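Local coordinates for protein FimX (Pseudomonas aeruginosa PAO1, PDB 3HV9) that carries an EAL domain, an alpha/beta fold of the TIM-barrel type that is widespread in bacterial signalling proteins, at residues S44-E49 and H100-F105; L91-R96 and K127-P132. All coordinates share one frame; numbering follows the deposited sequence.

Contact 1 of 2, residues S44-E49 and H100-F105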
ATOM      1  N   SER A  44      -9.788 -16.253  -0.536  1.00 68.36           N
ATOM      2  CA  SER A  44     -10.076 -16.515   0.877  1.00 80.74           C
ATOM      3  C   SER A  44      -9.439 -15.489   1.828  1.00 68.42           C
ATOM      4  O   SER A  44      -9.961 -15.226   2.912  1.00 58.65           O
ATOM      5  CB  SER A  44      -9.623 -17.935   1.258  1.00 68.13           C
ATOM      6  OG  SER A  44      -8.316 -18.210   0.766  1.00 74.16           O
ATOM      7  N   HIS A  45      -8.312 -14.917   1.413  1.00 55.19           N
ATOM      8  CA  HIS A  45      -7.531 -14.036   2.274  1.00 58.12           C
ATOM      9  C   HIS A  45      -8.335 -12.815   2.729  1.00 54.83           C
ATOM     10  O   HIS A  45      -9.215 -12.342   2.024  1.00 47.92           O
ATOM     11  CB  HIS A  45      -6.251 -13.562   1.562  1.00 43.07           C
ATOM     12  CG  HIS A  45      -5.314 -14.664   1.174  1.00 64.99           C
ATOM     13  ND1 HIS A  45      -4.556 -15.357   2.093  1.00 67.10           N
ATOM     14  CD2 HIS A  45      -4.991 -15.171  -0.040  1.00 56.02           C
ATOM     15  CE1 HIS A  45      -3.820 -16.257   1.465  1.00 61.82           C
ATOM     16  NE2 HIS A  45      -4.061 -16.161   0.169  1.00 71.76           N
ATOM     17  N   GLU A  46      -8.025 -12.329   3.924  1.00 44.29           N
ATOM     18  CA  GLU A  46      -8.498 -11.049   4.414  1.00 50.42           C
ATOM     19  C   GLU A  46      -7.477  -9.978   4.008  1.00 45.44           C
ATOM     20  O   GLU A  46      -6.524  -9.718   4.743  1.00 60.05           O
ATOM     21  CB  GLU A  46      -8.632 -11.097   5.944  1.00 40.78           C
ATOM     22  CG  GLU A  46      -9.767 -11.973   6.444  1.00 32.99           C
ATOM     23  CD  GLU A  46      -9.836 -12.019   7.959  1.00 55.43           C
ATOM     24  OE1 GLU A  46      -8.911 -11.490   8.615  1.00 70.42           O
ATOM     25  OE2 GLU A  46     -10.813 -12.584   8.494  1.00 62.24           O
ATOM     26  N   ASN A  47      -7.666  -9.384   2.828  1.00 31.58           N
ATOM     27  CA  ASN A  47      -6.757  -8.372   2.293  1.00 31.98           C
ATOM     28  C   ASN A  47      -7.013  -6.958   2.821  1.00 46.99           C
ATOM     29  O   ASN A  47      -8.116  -6.436   2.679  1.00 35.72           O
ATOM     30  CB  ASN A  47      -6.861  -8.340   0.766  1.00 33.74           C
ATOM     31  CG  ASN A  47      -6.499  -9.672   0.120  1.00 46.38           C
ATOM     32  OD1 ASN A  47      -7.346 -10.341  -0.474  1.00 43.24           O
ATOM     33  ND2 ASN A  47      -5.240 -10.053   0.229  1.00 33.74           N
ATOM     34  N   TYR A  48      -5.991  -6.343   3.413  1.00 32.87           N
ATOM     35  CA  TYR A  48      -6.064  -4.950   3.832  1.00 35.81           C
ATOM     36  C   TYR A  48      -4.895  -4.157   3.291  1.00 36.09           C
ATOM     37  O   TYR A  48      -3.762  -4.651   3.262  1.00 35.91           O
ATOM     38  CB  TYR A  48      -5.970  -4.842   5.330  1.00 28.06           C
ATOM     39  CG  TYR A  48      -7.153  -5.322   6.124  1.00 39.35           C
ATOM     40  CD1 TYR A  48      -8.147  -4.430   6.513  1.00 38.19           C
ATOM     41  CD2 TYR A  48      -7.250  -6.647   6.543  1.00 29.12           C
ATOM     42  CE1 TYR A  48      -9.231  -4.845   7.286  1.00 30.92           C
ATOM     43  CE2 TYR A  48      -8.327  -7.079   7.327  1.00 30.51           C
ATOM     44  CZ  TYR A  48      -9.309  -6.165   7.692  1.00 45.72           C
ATOM     45  OH  TYR A  48     -10.378  -6.541   8.454  1.00 42.40           O
ATOM     46  N   GLU A  49      -5.166  -2.919   2.886  1.00 29.92           N
ATOM     47  CA  GLU A  49      -4.102  -1.972   2.567  1.00 34.80           C
ATOM     48  C   GLU A  49      -3.803  -1.206   3.838  1.00 34.67           C
ATOM     49  O   GLU A  49      -4.728  -0.799   4.547  1.00 32.84           O
ATOM     50  CB  GLU A  49      -4.539  -0.991   1.479  1.00 30.59           C
ATOM     51  CG  GLU A  49      -3.426  -0.023   1.040  1.00 30.45           C
ATOM     52  CD  GLU A  49      -3.928   1.041   0.083  1.00 44.33           C
ATOM     53  OE1 GLU A  49      -5.160   1.079  -0.163  1.00 35.83           O
ATOM     54  OE2 GLU A  49      -3.100   1.831  -0.429  1.00 33.69           O
ATOM     55  N   HIS A 100      -6.316 -16.273  11.330  1.00 73.98           N
ATOM     56  CA  HIS A 100      -6.785 -15.319  10.334  1.00 57.54           C
ATOM     57  C   HIS A 100      -5.906 -15.369   9.080  1.00 43.21           C
ATOM     58  O   HIS A 100      -4.683 -15.232   9.158  1.00 58.72           O
ATOM     59  CB  HIS A 100      -6.796 -13.901  10.900  1.00 63.87           C
ATOM     60  CG  HIS A 100      -7.913 -13.642  11.859  1.00 85.41           C
ATOM     61  ND1 HIS A 100      -9.143 -13.168  11.456  1.00 93.91           N
ATOM     62  CD2 HIS A 100      -7.981 -13.778  13.205  1.00 83.43           C
ATOM     63  CE1 HIS A 100      -9.924 -13.028  12.513  1.00100.21           C
ATOM     64  NE2 HIS A 100      -9.244 -13.394  13.586  1.00110.94           N
ATOM     65  N   GLN A 101      -6.542 -15.550   7.927  1.00 52.01           N
ATOM     66  CA  GLN A 101      -5.849 -15.538   6.639  1.00 63.22           C
ATOM     67  C   GLN A 101      -5.534 -14.118   6.162  1.00 53.72           C
ATOM     68  O   GLN A 101      -5.809 -13.773   5.006  1.00 50.63           O
ATOM     69  CB  GLN A 101      -6.733 -16.166   5.567  1.00 66.85           C
ATOM     70  CG  GLN A 101      -6.787 -17.666   5.506  1.00 89.01           C
ATOM     71  CD  GLN A 101      -7.380 -18.137   4.186  1.00100.26           C
ATOM     72  OE1 GLN A 101      -6.814 -17.894   3.115  1.00 95.45           O
ATOM     73  NE2 GLN A 101      -8.532 -18.798   4.254  1.00 96.77           N
ATOM     74  N   THR A 102      -4.960 -13.285   7.016  1.00 52.09           N
ATOM     75  CA  THR A 102      -4.791 -11.899   6.611  1.00 43.95           C
ATOM     76  C   THR A 102      -3.525 -11.579   5.817  1.00 44.71           C
ATOM     77  O   THR A 102      -2.477 -12.162   6.024  1.00 43.63           O
ATOM     78  CB  THR A 102      -5.063 -10.908   7.753  1.00 48.87           C
ATOM     79  OG1 THR A 102      -4.207  -9.759   7.631  1.00 55.78           O
ATOM     80  CG2 THR A 102      -4.874 -11.562   9.074  1.00 39.14           C
ATOM     81  N   LYS A 103      -3.663 -10.642   4.886  1.00 38.41           N
ATOM     82  CA  LYS A 103      -2.578 -10.232   4.014  1.00 32.32           C
ATOM     83  C   LYS A 103      -2.593  -8.703   3.941  1.00 41.38           C
ATOM     84  O   LYS A 103      -3.662  -8.107   3.845  1.00 34.68           O
ATOM     85  CB  LYS A 103      -2.791 -10.828   2.627  1.00 34.22           C
ATOM     86  CG  LYS A 103      -1.698 -10.493   1.646  1.00 56.55           C
ATOM     87  CD  LYS A 103      -1.993 -11.074   0.279  1.00 53.82           C
ATOM     88  CE  LYS A 103      -2.001 -12.589   0.305  1.00 42.16           C
ATOM     89  NZ  LYS A 103      -1.952 -13.087  -1.098  1.00 44.43           N
ATOM     90  N   LEU A 104      -1.423  -8.070   4.000  1.00 30.44           N
ATOM     91  CA  LEU A 104      -1.341  -6.617   4.020  1.00 35.04           C
ATOM     92  C   LEU A 104      -0.592  -6.055   2.836  1.00 41.86           C
ATOM     93  O   LEU A 104       0.504  -6.498   2.521  1.00 43.56           O
ATOM     94  CB  LEU A 104      -0.671  -6.108   5.295  1.00 27.99           C
ATOM     95  CG  LEU A 104      -1.294  -6.505   6.631  1.00 43.11           C
ATOM     96  CD1 LEU A 104      -0.491  -5.911   7.790  1.00 24.18           C
ATOM     97  CD2 LEU A 104      -2.746  -6.052   6.682  1.00 28.32           C
ATOM     98  N   PHE A 105      -1.194  -5.051   2.204  1.00 35.98           N
ATOM     99  CA  PHE A 105      -0.561  -4.286   1.144  1.00 27.05           C
ATOM    100  C   PHE A 105       0.145  -3.090   1.795  1.00 34.47           C
ATOM    101  O   PHE A 105      -0.488  -2.273   2.463  1.00 37.00           O
ATOM    102  CB  PHE A 105      -1.633  -3.802   0.145  1.00 32.82           C
ATOM    103  CG  PHE A 105      -2.183  -4.901  -0.730  1.00 32.88           C
ATOM    104  CD1 PHE A 105      -1.954  -4.900  -2.093  1.00 31.72           C
ATOM    105  CD2 PHE A 105      -2.904  -5.938  -0.183  1.00 29.22           C
ATOM    106  CE1 PHE A 105      -2.441  -5.913  -2.898  1.00 37.56           C
ATOM    107  CE2 PHE A 105      -3.401  -6.964  -0.977  1.00 42.43           C
ATOM    108  CZ  PHE A 105      -3.178  -6.948  -2.343  1.00 28.80           C
TER
HETATM  109  O   HOH W   1      -1.374 -16.105  -1.694  1.00 54.71           O
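Parallel pairing of neighbouring barrel strands, linked by a beta-alpha-beta crossover that runs through helices 64-73 and 77-97, joins Glu46-Glu49 to Thr102-Phe105 in this EAL domain. Glu46 straddles Thr102: Glu46 N bonds to Gln101 O at 2.9 Å, and Lys103 N bonds to Glu46 O at 3.0 Å. Tyr48 repeats the pattern around Leu104: Tyr48 N bonds to Lys103 O, and Phe105 N reaches Tyr48 O at 2.8 Å.

The two faces differ in character. Tyr48 CB packs on Leu104 CD2 on the face that carries Glu46 and Thr102 and meets helix 77-97. Thr102 OG1 is buried there with no polar partner in the model. The Glu46 carboxylate, on an extended chain, comes to the edge of the His100 ring, turned 49° from its plane; His100 ND1 makes weak bonds to both oxygens, the shorter being 3.3 Å to Glu46 OE1. On the other face Glu49 and Phe105 stand side by side, and the Glu49 carboxylate is held by Lys190, His107, Gln139 and Gln245, with a glycerol beside it.

Before strand pairing begins, the His45 ring lies between two side chains. Lys103 leaves with CG anti to its backbone N and bends at chi3 (-65°), which lays CE over the ring centre, 3.9 Å from the centroid, a CH-pi contact. Its NZ continues to Gln165 and to a water that is also, weakly, bonded by His45 NE2. Gln101 OE1 approaches the opposite ring face, 3.5 Å from His45 ND1, and its amide stands steeply to the ring. That same Gln101 OE1 accepts the Ser44 hydroxyl in the amide plane, on a lone pair, with Ser44 OG 2.8 Å away.

Contact 2 of 2, residues L91-R96 and K127-P132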
ATOM      1  N   LEU A  91       1.817  -7.158  13.463  1.00 47.14           N
ATOM      2  CA  LEU A  91       0.375  -7.424  13.476  1.00 44.26           C
ATOM      3  C   LEU A  91       0.046  -8.696  12.694  1.00 56.47           C
ATOM      4  O   LEU A  91      -0.726  -9.547  13.138  1.00 56.13           O
ATOM      5  CB  LEU A  91      -0.402  -6.230  12.934  1.00 49.17           C
ATOM      6  CG  LEU A  91       0.035  -4.897  13.555  1.00 68.46           C
ATOM      7  CD1 LEU A  91      -0.762  -3.745  12.985  1.00 65.54           C
ATOM      8  CD2 LEU A  91      -0.057  -4.913  15.080  1.00 77.31           C
ATOM      9  N   LEU A  92       0.673  -8.839  11.539  1.00 48.23           N
ATOM     10  CA  LEU A  92       0.401  -9.957  10.651  1.00 42.15           C
ATOM     11  C   LEU A  92       0.794 -11.311  11.256  1.00 52.53           C
ATOM     12  O   LEU A  92       0.188 -12.338  10.948  1.00 56.72           O
ATOM     13  CB  LEU A  92       1.152  -9.714   9.350  1.00 50.46           C
ATOM     14  CG  LEU A  92       0.597 -10.165   8.012  1.00 54.32           C
ATOM     15  CD1 LEU A  92      -0.903  -9.987   7.950  1.00 42.72           C
ATOM     16  CD2 LEU A  92       1.308  -9.363   6.934  1.00 28.32           C
ATOM     17  N   ALA A  93       1.810 -11.315  12.116  1.00 49.56           N
ATOM     18  CA  ALA A  93       2.232 -12.549  12.780  1.00 50.48           C
ATOM     19  C   ALA A  93       1.190 -13.002  13.803  1.00 58.08           C
ATOM     20  O   ALA A  93       0.835 -14.187  13.867  1.00 55.13           O
ATOM     21  CB  ALA A  93       3.599 -12.353  13.453  1.00 40.42           C
ATOM     22  N   GLU A  94       0.724 -12.044  14.605  1.00 44.05           N
ATOM     23  CA  GLU A  94      -0.315 -12.249  15.616  1.00 64.19           C
ATOM     24  C   GLU A  94      -1.638 -12.714  15.016  1.00 74.49           C
ATOM     25  O   GLU A  94      -2.284 -13.616  15.548  1.00 79.84           O
ATOM     26  CB  GLU A  94      -0.530 -10.955  16.413  1.00 51.70           C
ATOM     27  CG  GLU A  94       0.712 -10.526  17.198  1.00 60.03           C
ATOM     28  CD  GLU A  94       0.734  -9.045  17.560  1.00 66.76           C
ATOM     29  OE1 GLU A  94      -0.160  -8.295  17.105  1.00 78.96           O
ATOM     30  OE2 GLU A  94       1.657  -8.634  18.304  1.00 58.52           O
ATOM     31  N   HIS A  95      -2.037 -12.089  13.913  1.00 69.83           N
ATOM     32  CA  HIS A  95      -3.251 -12.476  13.199  1.00 52.81           C
ATOM     33  C   HIS A  95      -3.148 -13.888  12.621  1.00 64.70           C
ATOM     34  O   HIS A  95      -3.972 -14.752  12.918  1.00 70.71           O
ATOM     35  CB  HIS A  95      -3.553 -11.464  12.092  1.00 67.70           C
ATOM     36  CG  HIS A  95      -4.573 -10.437  12.475  1.00 52.61           C
ATOM     37  ND1 HIS A  95      -4.468  -9.669  13.615  1.00 71.00           N
ATOM     38  CD2 HIS A  95      -5.735 -10.069  11.882  1.00 65.63           C
ATOM     39  CE1 HIS A  95      -5.513  -8.868  13.704  1.00 73.45           C
ATOM     40  NE2 HIS A  95      -6.301  -9.092  12.666  1.00 75.77           N
ATOM     41  N   ARG A  96      -2.131 -14.122  11.800  1.00 56.41           N
ATOM     42  CA  ARG A  96      -1.943 -15.423  11.181  1.00 65.56           C
ATOM     43  C   ARG A  96      -1.891 -16.537  12.225  1.00 80.48           C
ATOM     44  O   ARG A  96      -2.297 -17.669  11.953  1.00 79.35           O
ATOM     45  CB  ARG A  96      -0.660 -15.426  10.355  1.00 83.74           C
ATOM     46  CG  ARG A  96      -0.775 -14.694   9.037  1.00 65.46           C
ATOM     47  CD  ARG A  96      -0.887 -15.678   7.892  1.00 55.56           C
ATOM     48  NE  ARG A  96      -1.304 -15.006   6.668  1.00 66.34           N
ATOM     49  CZ  ARG A  96      -1.105 -15.488   5.447  1.00 78.60           C
ATOM     50  NH1 ARG A  96      -0.474 -16.652   5.291  1.00 59.22           N
ATOM     51  NH2 ARG A  96      -1.526 -14.795   4.387  1.00 54.73           N
ATOM     52  N   LYS A 127      12.119 -13.227   9.003  1.00 47.51           N
ATOM     53  CA  LYS A 127      12.560 -14.407   9.744  1.00 52.65           C
ATOM     54  C   LYS A 127      12.366 -14.240  11.268  1.00 46.96           C
ATOM     55  O   LYS A 127      11.830 -15.117  11.923  1.00 50.74           O
ATOM     56  CB  LYS A 127      14.012 -14.747   9.382  1.00 45.08           C
ATOM     57  CG  LYS A 127      14.437 -16.162   9.707  1.00 53.68           C
ATOM     58  CD  LYS A 127      15.889 -16.416   9.298  1.00 86.99           C
ATOM     59  CE  LYS A 127      16.262 -17.893   9.453  1.00 94.32           C
ATOM     60  NZ  LYS A 127      17.635 -18.212   8.947  1.00 73.20           N
ATOM     61  N   ALA A 128      12.758 -13.101  11.828  1.00 49.73           N
ATOM     62  CA  ALA A 128      12.595 -12.872  13.267  1.00 46.46           C
ATOM     63  C   ALA A 128      11.164 -13.100  13.756  1.00 66.21           C
ATOM     64  O   ALA A 128      10.947 -13.433  14.921  1.00 71.10           O
ATOM     65  CB  ALA A 128      13.038 -11.455  13.640  1.00 48.32           C
ATOM     66  N   ALA A 129      10.190 -12.877  12.881  1.00 57.16           N
ATOM     67  CA  ALA A 129       8.792 -13.038  13.256  1.00 47.63           C
ATOM     68  C   ALA A 129       8.247 -14.357  12.709  1.00 48.08           C
ATOM     69  O   ALA A 129       7.085 -14.700  12.917  1.00 54.80           O
ATOM     70  CB  ALA A 129       7.970 -11.870  12.744  1.00 40.94           C
ATOM     71  N   ARG A 130       9.105 -15.099  12.022  1.00 49.68           N
ATOM     72  CA  ARG A 130       8.701 -16.359  11.425  1.00 58.85           C
ATOM     73  C   ARG A 130       7.388 -16.123  10.681  1.00 54.07           C
ATOM     74  O   ARG A 130       6.406 -16.830  10.898  1.00 76.04           O
ATOM     75  CB  ARG A 130       8.525 -17.457  12.500  1.00 46.75           C
ATOM     76  CG  ARG A 130       9.794 -17.906  13.239  1.00 75.27           C
ATOM     77  CD  ARG A 130       9.781 -17.466  14.713  1.00 97.64           C
ATOM     78  NE  ARG A 130      10.553 -18.347  15.599  1.00116.11           N
ATOM     79  CZ  ARG A 130      11.771 -18.079  16.074  1.00117.71           C
ATOM     80  NH1 ARG A 130      12.389 -16.948  15.751  1.00 96.89           N
ATOM     81  NH2 ARG A 130      12.378 -18.948  16.877  1.00 94.10           N
ATOM     82  N   LEU A 131       7.372 -15.125   9.804  1.00 61.22           N
ATOM     83  CA  LEU A 131       6.154 -14.757   9.091  1.00 52.52           C
ATOM     84  C   LEU A 131       5.865 -15.685   7.914  1.00 60.04           C
ATOM     85  O   LEU A 131       6.726 -15.879   7.054  1.00 63.94           O
ATOM     86  CB  LEU A 131       6.254 -13.317   8.596  1.00 53.89           C
ATOM     87  CG  LEU A 131       4.923 -12.642   8.280  1.00 44.98           C
ATOM     88  CD1 LEU A 131       4.104 -12.527   9.554  1.00 41.30           C
ATOM     89  CD2 LEU A 131       5.130 -11.266   7.622  1.00 37.47           C
ATOM     90  N   PRO A 132       4.640 -16.250   7.871  1.00 55.27           N
ATOM     91  CA  PRO A 132       4.196 -17.157   6.805  1.00 49.83           C
ATOM     92  C   PRO A 132       4.485 -16.595   5.418  1.00 57.82           C
ATOM     93  O   PRO A 132       4.642 -15.379   5.288  1.00 51.74           O
ATOM     94  CB  PRO A 132       2.683 -17.253   7.036  1.00 55.79           C
ATOM     95  CG  PRO A 132       2.522 -17.051   8.510  1.00 55.01           C
ATOM     96  CD  PRO A 132       3.615 -16.087   8.920  1.00 56.63           C
TER
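Leu131 and Pro132, just past a Schellman motif that ends helix 118-128, pack against the last turns of helix 77-97 on the outside of the EAL barrel. The contact is made without hydrogen bonds, by van der Waals touch alone. Leu131 makes the closest approach: its CD1 lies against the backbone where Leu92 passes into Ala93, 3.6 Å from Ala93 N, and touches Ala93 CB at 3.9 Å and Leu92 CB at 4.1 Å. The leucine branch is directed there because CG stands anti to the backbone N (chi1 -159°). Ala129 CB lies more loosely, 4.5 Å from Ala93 CB.

One helical turn on, Arg96 and Pro132 run past each other in opposite directions. The proline ring rests along the aliphatic part of the arginine, Pro132 CG being 3.7 Å from Arg96 CD.

Farther out, the helix ends at Arg130, which leaves helical geometry with a positive phi (48°) and whose N bonds back to Lys127 O at 2.7 Å. Ile89 of helix 77-97 also touches Ala129 and Leu131, while Pro132 O accepts from Ser135 OG. The Arg96 side chain bends at chi2, and its NE is fixed by Thr102 O, leaving Arg96 NH1 3.7 Å from Pro132 CB.

The two contacts illustrate how a barrel layer and its helical coat are built from successive pieces of one chain. Their centres lie 13 Å apart, and their segments alternate in sequence: 44-49, 91-96, 100-105, 127-132. Contact 1 pairs strands within the barrel sheet, whereas contact 2 joins helix 77-97 to the exit of helix 118-128 on the surface. Helix 77-97 and strand 102-107 follow each other directly, so the short turn after the helix brings residues 91-96 beside 100-105. His95 O probably bonds His100 N at 3.2 Å, and Thr102 CG2 packs on His95 CD2 at 3.3 Å. Helix 77-97 thus touches both the strand of contact 1 and the turn after helix 118-128.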